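Long-range contact in exotoxin 3 (Staphylococcus aureus, PDB 2Z8L), which binds the sialylated glycan sialyl Lewis X and belongs to the staphylococcal superantigen-like toxins, built from an OB-fold and a beta-grasp domain: residues Tyr106-Glu120 with Asp196-Arg208. Numbering follows the deposited sequence.
Sequences YYDYLNAPKFVIKKE and DGRNIEKMEANIR. Unlike the reference sequence in segment 106-120: Asn111 (reference Ser), Lys114 (reference Arg). Unlike the reference sequence in segment 196-208: Met203 (reference Ile).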
loop_
_atom_site.group_PDB
_atom_site.type_symbol
_atom_site.label_atom_id
_atom_site.label_comp_id
_atom_site.label_asym_id
_atom_site.label_seq_id
_atom_site.Cartn_x
_atom_site.Cartn_y
_atom_site.Cartn_z
ATOM N N TYR A 106 -12.327 3.661 -16.702
ATOM C CA TYR A 106 -11.958 5.062 -16.525
ATOM C C TYR A 106 -10.907 5.460 -17.551
ATOM O O TYR A 106 -10.111 4.639 -17.984
ATOM C CB TYR A 106 -11.405 5.342 -15.127
ATOM C CG TYR A 106 -12.365 4.953 -14.062
ATOM C CD1 TYR A 106 -13.400 5.822 -13.698
ATOM C CD2 TYR A 106 -12.329 3.686 -13.494
ATOM C CE1 TYR A 106 -14.357 5.471 -12.752
ATOM C CE2 TYR A 106 -13.300 3.328 -12.520
ATOM C CZ TYR A 106 -14.308 4.229 -12.178
ATOM O OH TYR A 106 -15.282 3.894 -11.250
ATOM N N TYR A 107 -10.956 6.696 -17.955
ATOM C CA TYR A 107 -9.991 7.195 -18.939
ATOM C C TYR A 107 -8.977 8.077 -18.302
ATOM O O TYR A 107 -8.049 8.491 -18.973
ATOM C CB TYR A 107 -10.689 7.880 -20.077
ATOM C CG TYR A 107 -11.711 8.907 -19.696
ATOM C CD1 TYR A 107 -13.055 8.611 -19.827
ATOM C CD2 TYR A 107 -11.345 10.167 -19.274
ATOM C CE1 TYR A 107 -13.996 9.535 -19.522
ATOM C CE2 TYR A 107 -12.298 11.110 -18.978
ATOM C CZ TYR A 107 -13.616 10.756 -19.073
ATOM O OH TYR A 107 -14.601 11.662 -18.784
ATOM N N ASP A 108 -9.153 8.380 -17.020
ATOM C CA ASP A 108 -8.128 9.077 -16.283
ATOM C C ASP A 108 -8.317 8.724 -14.802
ATOM O O ASP A 108 -9.113 7.861 -14.427
ATOM C CB ASP A 108 -8.211 10.593 -16.509
ATOM C CG ASP A 108 -6.827 11.298 -16.498
ATOM O OD1 ASP A 108 -5.836 10.686 -16.008
ATOM O OD2 ASP A 108 -6.718 12.448 -17.050
ATOM N N TYR A 109 -7.559 9.368 -13.954
ATOM C CA TYR A 109 -7.695 9.144 -12.514
ATOM C C TYR A 109 -9.084 9.518 -11.994
ATOM O O TYR A 109 -9.736 10.445 -12.499
ATOM C CB TYR A 109 -6.622 9.882 -11.724
ATOM C CG TYR A 109 -6.422 11.281 -12.119
ATOM C CD1 TYR A 109 -7.222 12.285 -11.656
ATOM C CD2 TYR A 109 -5.421 11.591 -12.994
ATOM C CE1 TYR A 109 -6.978 13.643 -12.055
ATOM C CE2 TYR A 109 -5.145 12.933 -13.377
ATOM C CZ TYR A 109 -5.963 13.936 -12.929
ATOM O OH TYR A 109 -5.686 15.242 -13.349
ATOM N N LEU A 110 -9.551 8.809 -10.982
ATOM C CA LEU A 110 -10.886 9.067 -10.476
ATOM C C LEU A 110 -10.947 9.959 -9.275
ATOM O O LEU A 110 -12.047 10.368 -8.867
ATOM C CB LEU A 110 -11.664 7.766 -10.269
ATOM C CG LEU A 110 -11.059 6.640 -9.511
ATOM C CD1 LEU A 110 -10.721 6.997 -8.008
ATOM C CD2 LEU A 110 -11.931 5.358 -9.550
ATOM N N ASN A 111 -9.786 10.316 -8.723
ATOM C CA ASN A 111 -9.730 11.266 -7.613
ATOM C C ASN A 111 -8.303 11.809 -7.565
ATOM O O ASN A 111 -7.370 11.105 -7.903
ATOM C CB ASN A 111 -10.105 10.507 -6.314
ATOM C CG ASN A 111 -10.348 11.379 -5.105
ATOM O OD1 ASN A 111 -10.517 12.593 -5.197
ATOM N ND2 ASN A 111 -10.434 10.710 -3.926
ATOM N N ALA A 112 -8.153 13.061 -7.137
ATOM C CA ALA A 112 -6.838 13.736 -7.089
ATOM C C ALA A 112 -6.744 14.517 -5.774
ATOM O O ALA A 112 -6.616 15.753 -5.774
ATOM C CB ALA A 112 -6.650 14.649 -8.257
ATOM N N PRO A 113 -6.776 13.792 -4.667
ATOM C CA PRO A 113 -6.682 14.489 -3.363
ATOM C C PRO A 113 -5.377 15.277 -3.250
ATOM O O PRO A 113 -4.349 14.840 -3.731
ATOM C CB PRO A 113 -6.713 13.348 -2.338
ATOM C CG PRO A 113 -6.291 12.097 -3.134
ATOM C CD PRO A 113 -6.826 12.328 -4.520
ATOM N N LYS A 114 -5.439 16.413 -2.596
ATOM C CA LYS A 114 -4.211 17.118 -2.226
ATOM C C LYS A 114 -3.358 16.288 -1.253
ATOM O O LYS A 114 -3.886 15.622 -0.377
ATOM C CB LYS A 114 -4.587 18.437 -1.576
ATOM C CG LYS A 114 -5.109 19.441 -2.589
ATOM C CD LYS A 114 -5.286 20.812 -2.039
ATOM C CE LYS A 114 -6.221 21.607 -2.889
ATOM N NZ LYS A 114 -6.392 23.040 -2.456
ATOM N N PHE A 115 -2.032 16.348 -1.418
ATOM C CA PHE A 115 -1.076 15.757 -0.508
ATOM C C PHE A 115 -0.270 16.920 0.065
ATOM O O PHE A 115 0.501 17.509 -0.679
ATOM C CB PHE A 115 -0.152 14.794 -1.281
ATOM C CG PHE A 115 0.754 13.979 -0.454
ATOM C CD1 PHE A 115 0.564 13.767 0.908
ATOM C CD2 PHE A 115 1.792 13.325 -1.062
ATOM C CE1 PHE A 115 1.419 12.939 1.638
ATOM C CE2 PHE A 115 2.651 12.545 -0.329
ATOM C CZ PHE A 115 2.457 12.342 0.997
ATOM N N VAL A 116 -0.547 17.272 1.315
ATOM C CA VAL A 116 0.044 18.497 1.946
ATOM C C VAL A 116 1.239 18.000 2.756
ATOM O O VAL A 116 1.073 17.271 3.731
ATOM C CB VAL A 116 -0.957 19.232 2.846
ATOM C CG1 VAL A 116 -0.371 20.460 3.421
ATOM C CG2 VAL A 116 -2.220 19.667 2.054
ATOM N N ILE A 117 2.434 18.366 2.324
ATOM C CA ILE A 117 3.649 17.889 2.893
ATOM C C ILE A 117 4.310 19.029 3.662
ATOM O O ILE A 117 4.722 20.022 3.054
ATOM C CB ILE A 117 4.558 17.403 1.810
ATOM C CG1 ILE A 117 3.864 16.278 1.018
ATOM C CG2 ILE A 117 5.909 16.922 2.386
ATOM C CD1 ILE A 117 4.405 16.107 -0.335
ATOM N N LYS A 118 4.415 18.847 4.962
ATOM C CA LYS A 118 5.031 19.865 5.833
ATOM C C LYS A 118 6.414 19.373 6.143
ATOM O O LYS A 118 6.539 18.417 6.914
ATOM C CB LYS A 118 4.218 20.050 7.099
ATOM C CG LYS A 118 2.882 20.723 6.800
ATOM C CD LYS A 118 2.218 21.292 8.017
ATOM C CE LYS A 118 1.078 22.271 7.626
ATOM N NZ LYS A 118 0.814 23.336 8.682
ATOM N N LYS A 119 7.420 20.029 5.546
ATOM C CA LYS A 119 8.812 19.582 5.617
ATOM C C LYS A 119 9.602 20.499 6.528
ATOM O O LYS A 119 9.650 21.700 6.275
ATOM C CB LYS A 119 9.422 19.565 4.220
ATOM C CG LYS A 119 10.845 18.930 4.176
ATOM C CD LYS A 119 11.444 18.935 2.807
ATOM C CE LYS A 119 12.878 18.467 2.856
ATOM N NZ LYS A 119 13.110 17.477 3.942
ATOM N N GLU A 120 10.257 19.936 7.538
ATOM C CA GLU A 120 11.142 20.734 8.391
ATOM C C GLU A 120 12.292 21.305 7.571
ATOM O O GLU A 120 12.921 20.602 6.778
ATOM C CB GLU A 120 11.661 19.917 9.566
ATOM C CG GLU A 120 10.594 19.572 10.586
ATOM C CD GLU A 120 11.148 18.927 11.887
ATOM O OE1 GLU A 120 12.388 18.946 12.137
ATOM O OE2 GLU A 120 10.303 18.397 12.670
ATOM N N ASP A 196 -12.091 3.132 0.191
ATOM C CA ASP A 196 -12.661 3.550 -1.075
ATOM C C ASP A 196 -11.856 4.719 -1.589
ATOM O O ASP A 196 -11.872 5.820 -1.012
ATOM C CB ASP A 196 -14.120 3.991 -0.937
ATOM C CG ASP A 196 -14.835 4.174 -2.312
ATOM O OD1 ASP A 196 -14.197 4.528 -3.363
ATOM O OD2 ASP A 196 -16.091 3.936 -2.381
ATOM N N GLY A 197 -11.129 4.485 -2.680
ATOM C CA GLY A 197 -10.360 5.514 -3.337
ATOM C C GLY A 197 -11.085 6.793 -3.718
ATOM O O GLY A 197 -10.487 7.888 -3.653
ATOM N N ARG A 198 -12.380 6.675 -4.055
ATOM C CA ARG A 198 -13.203 7.825 -4.442
ATOM C C ARG A 198 -13.481 8.772 -3.263
ATOM O O ARG A 198 -13.861 9.927 -3.478
ATOM C CB ARG A 198 -14.482 7.340 -5.075
ATOM C CG ARG A 198 -14.273 6.686 -6.405
ATOM C CD ARG A 198 -15.427 5.837 -6.849
ATOM N NE ARG A 198 -15.718 4.759 -5.934
ATOM C CZ ARG A 198 -16.640 3.836 -6.173
ATOM N NH1 ARG A 198 -17.313 3.830 -7.322
ATOM N NH2 ARG A 198 -16.863 2.907 -5.258
ATOM N N ASN A 199 -13.341 8.265 -2.041
ATOM C CA ASN A 199 -13.742 8.994 -0.866
ATOM C C ASN A 199 -12.577 9.595 -0.081
ATOM O O ASN A 199 -12.773 10.132 1.012
ATOM C CB ASN A 199 -14.571 8.108 0.064
ATOM C CG ASN A 199 -15.954 7.795 -0.483
ATOM O OD1 ASN A 199 -16.429 8.419 -1.423
ATOM N ND2 ASN A 199 -16.584 6.800 0.099
ATOM N N ILE A 200 -11.351 9.487 -0.578
ATOM C CA ILE A 200 -10.247 10.161 0.060
ATOM C C ILE A 200 -10.395 11.647 -0.207
ATOM O O ILE A 200 -10.591 12.080 -1.365
ATOM C CB ILE A 200 -8.885 9.644 -0.492
ATOM C CG1 ILE A 200 -8.717 8.171 -0.198
ATOM C CG2 ILE A 200 -7.714 10.435 0.120
ATOM C CD1 ILE A 200 -7.526 7.489 -0.896
ATOM N N GLU A 201 -10.282 12.442 0.848
ATOM C CA GLU A 201 -10.355 13.899 0.727
ATOM C C GLU A 201 -8.985 14.539 0.535
ATOM O O GLU A 201 -8.815 15.423 -0.291
ATOM C CB GLU A 201 -11.043 14.497 1.962
ATOM C CG GLU A 201 -11.191 16.045 1.955
ATOM C CD GLU A 201 -11.815 16.660 0.688
ATOM O OE1 GLU A 201 -12.581 15.991 -0.053
ATOM O OE2 GLU A 201 -11.555 17.875 0.441
ATOM N N LYS A 202 -8.030 14.151 1.372
ATOM C CA LYS A 202 -6.749 14.807 1.438
ATOM C C LYS A 202 -5.766 13.903 2.183
ATOM O O LYS A 202 -6.160 12.969 2.878
ATOM C CB LYS A 202 -6.911 16.129 2.151
ATOM C CG LYS A 202 -5.673 16.738 2.652
ATOM C CD LYS A 202 -5.921 18.073 3.282
ATOM C CE LYS A 202 -6.928 18.025 4.421
ATOM N NZ LYS A 202 -6.773 19.284 5.254
ATOM N N MET A 203 -4.468 14.093 1.964
ATOM C CA MET A 203 -3.460 13.358 2.682
ATOM C C MET A 203 -2.468 14.378 3.192
ATOM O O MET A 203 -2.292 15.449 2.579
ATOM C CB MET A 203 -2.806 12.362 1.758
ATOM C CG MET A 203 -3.883 11.471 1.196
ATOM S SD MET A 203 -3.309 10.241 0.127
ATOM C CE MET A 203 -2.548 11.242 -1.075
ATOM N N GLU A 204 -1.927 14.087 4.369
ATOM C CA GLU A 204 -0.981 14.998 5.024
ATOM C C GLU A 204 0.256 14.231 5.405
ATOM O O GLU A 204 0.183 13.034 5.655
ATOM C CB GLU A 204 -1.640 15.596 6.243
ATOM C CG GLU A 204 -2.981 16.191 6.006
ATOM C CD GLU A 204 -3.628 16.683 7.277
ATOM O OE1 GLU A 204 -3.281 16.200 8.400
ATOM O OE2 GLU A 204 -4.517 17.571 7.153
ATOM N N ALA A 205 1.416 14.857 5.341
ATOM C CA ALA A 205 2.636 14.245 5.831
ATOM C C ALA A 205 3.411 15.331 6.539
ATOM O O ALA A 205 3.419 16.487 6.110
ATOM C CB ALA A 205 3.458 13.716 4.753
ATOM N N ASN A 206 3.963 14.973 7.688
ATOM C CA ASN A 206 4.882 15.863 8.426
ATOM C C ASN A 206 6.230 15.132 8.416
ATOM O O ASN A 206 6.282 13.959 8.856
ATOM C CB ASN A 206 4.336 16.150 9.845
ATOM C CG ASN A 206 3.065 17.049 9.843
ATOM O OD1 ASN A 206 1.980 16.674 9.369
ATOM N ND2 ASN A 206 3.208 18.258 10.379
ATOM N N ILE A 207 7.252 15.715 7.771
ATOM C CA ILE A 207 8.551 15.075 7.481
ATOM C C ILE A 207 9.667 15.893 8.170
ATOM O O ILE A 207 9.674 17.137 8.081
ATOM C CB ILE A 207 9.002 15.228 5.982
ATOM C CG1 ILE A 207 8.106 14.635 4.951
ATOM C CG2 ILE A 207 10.479 14.680 5.761
ATOM C CD1 ILE A 207 8.803 14.704 3.624
ATOM N N ARG A 208 10.634 15.204 8.787
ATOM C CA ARG A 208 11.766 15.873 9.469
ATOM C C ARG A 208 12.755 16.436 8.451
ATOM O O ARG A 208 13.664 17.225 8.766
ATOM C CB ARG A 208 12.484 14.902 10.424
ATOM C CG ARG A 208 11.710 14.519 11.681
ATOM C CD ARG A 208 12.153 15.357 12.871
ATOM N NE ARG A 208 11.393 15.096 14.105
ATOM C CZ ARG A 208 11.319 15.942 15.143
ATOM N NH1 ARG A 208 11.932 17.131 15.117
ATOM N NH2 ARG A 208 10.609 15.607 16.220
ATOM O OXT ARG A 208 12.672 16.134 7.254
HETATM O O HOH W 1 -16.927 5.618 -9.955
HETATM O O HOH W 2 -10.299 14.461 -3.136
HETATM O O HOH W 3 -7.791 17.578 -1.491
#
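In the beta-grasp domain, Leu110 lays CD1 against CG of Arg198 (3.9 Å); strand 200-207 is the middle one of the five-stranded mixed sheet, with strand 114-120 parallel beside it. Asn111, its CG anti to the backbone N (chi1 -169°), sends ND2 across to two carbonyls. Both bonds lie close to the amide plane, 2.8 Å from ND2 to Gly197 O and 2.9 Å from ND2 to Ile200 O, so both N-H groups are used and the rotation of the amide is fixed. Pro113 follows, its CG on Ile200 CG2. A water joins Lys114 N to Glu201 O; regular pairing then begins with Met203 N donating to Lys114 O and runs to Glu120 N on Ile207 O. Phe115 points its ring edge at Met203 O and brings CE1 to within 3.8 Å of Ala205 CB, while Ile117 CG2 meets Ile207 CD1; this face is covered by helix 141-155 through Leu148 and Leu152. On the other face Lys118 runs alongside Asn206. At the C terminus Asp165 holds Arg208 NH2 in a salt bridge, while Glu120 OE2 sits over one face of the Arg208 guanidinium, 3.2 Å from NH1, a salt bridge of charges alone with no N-H aimed at the oxygen.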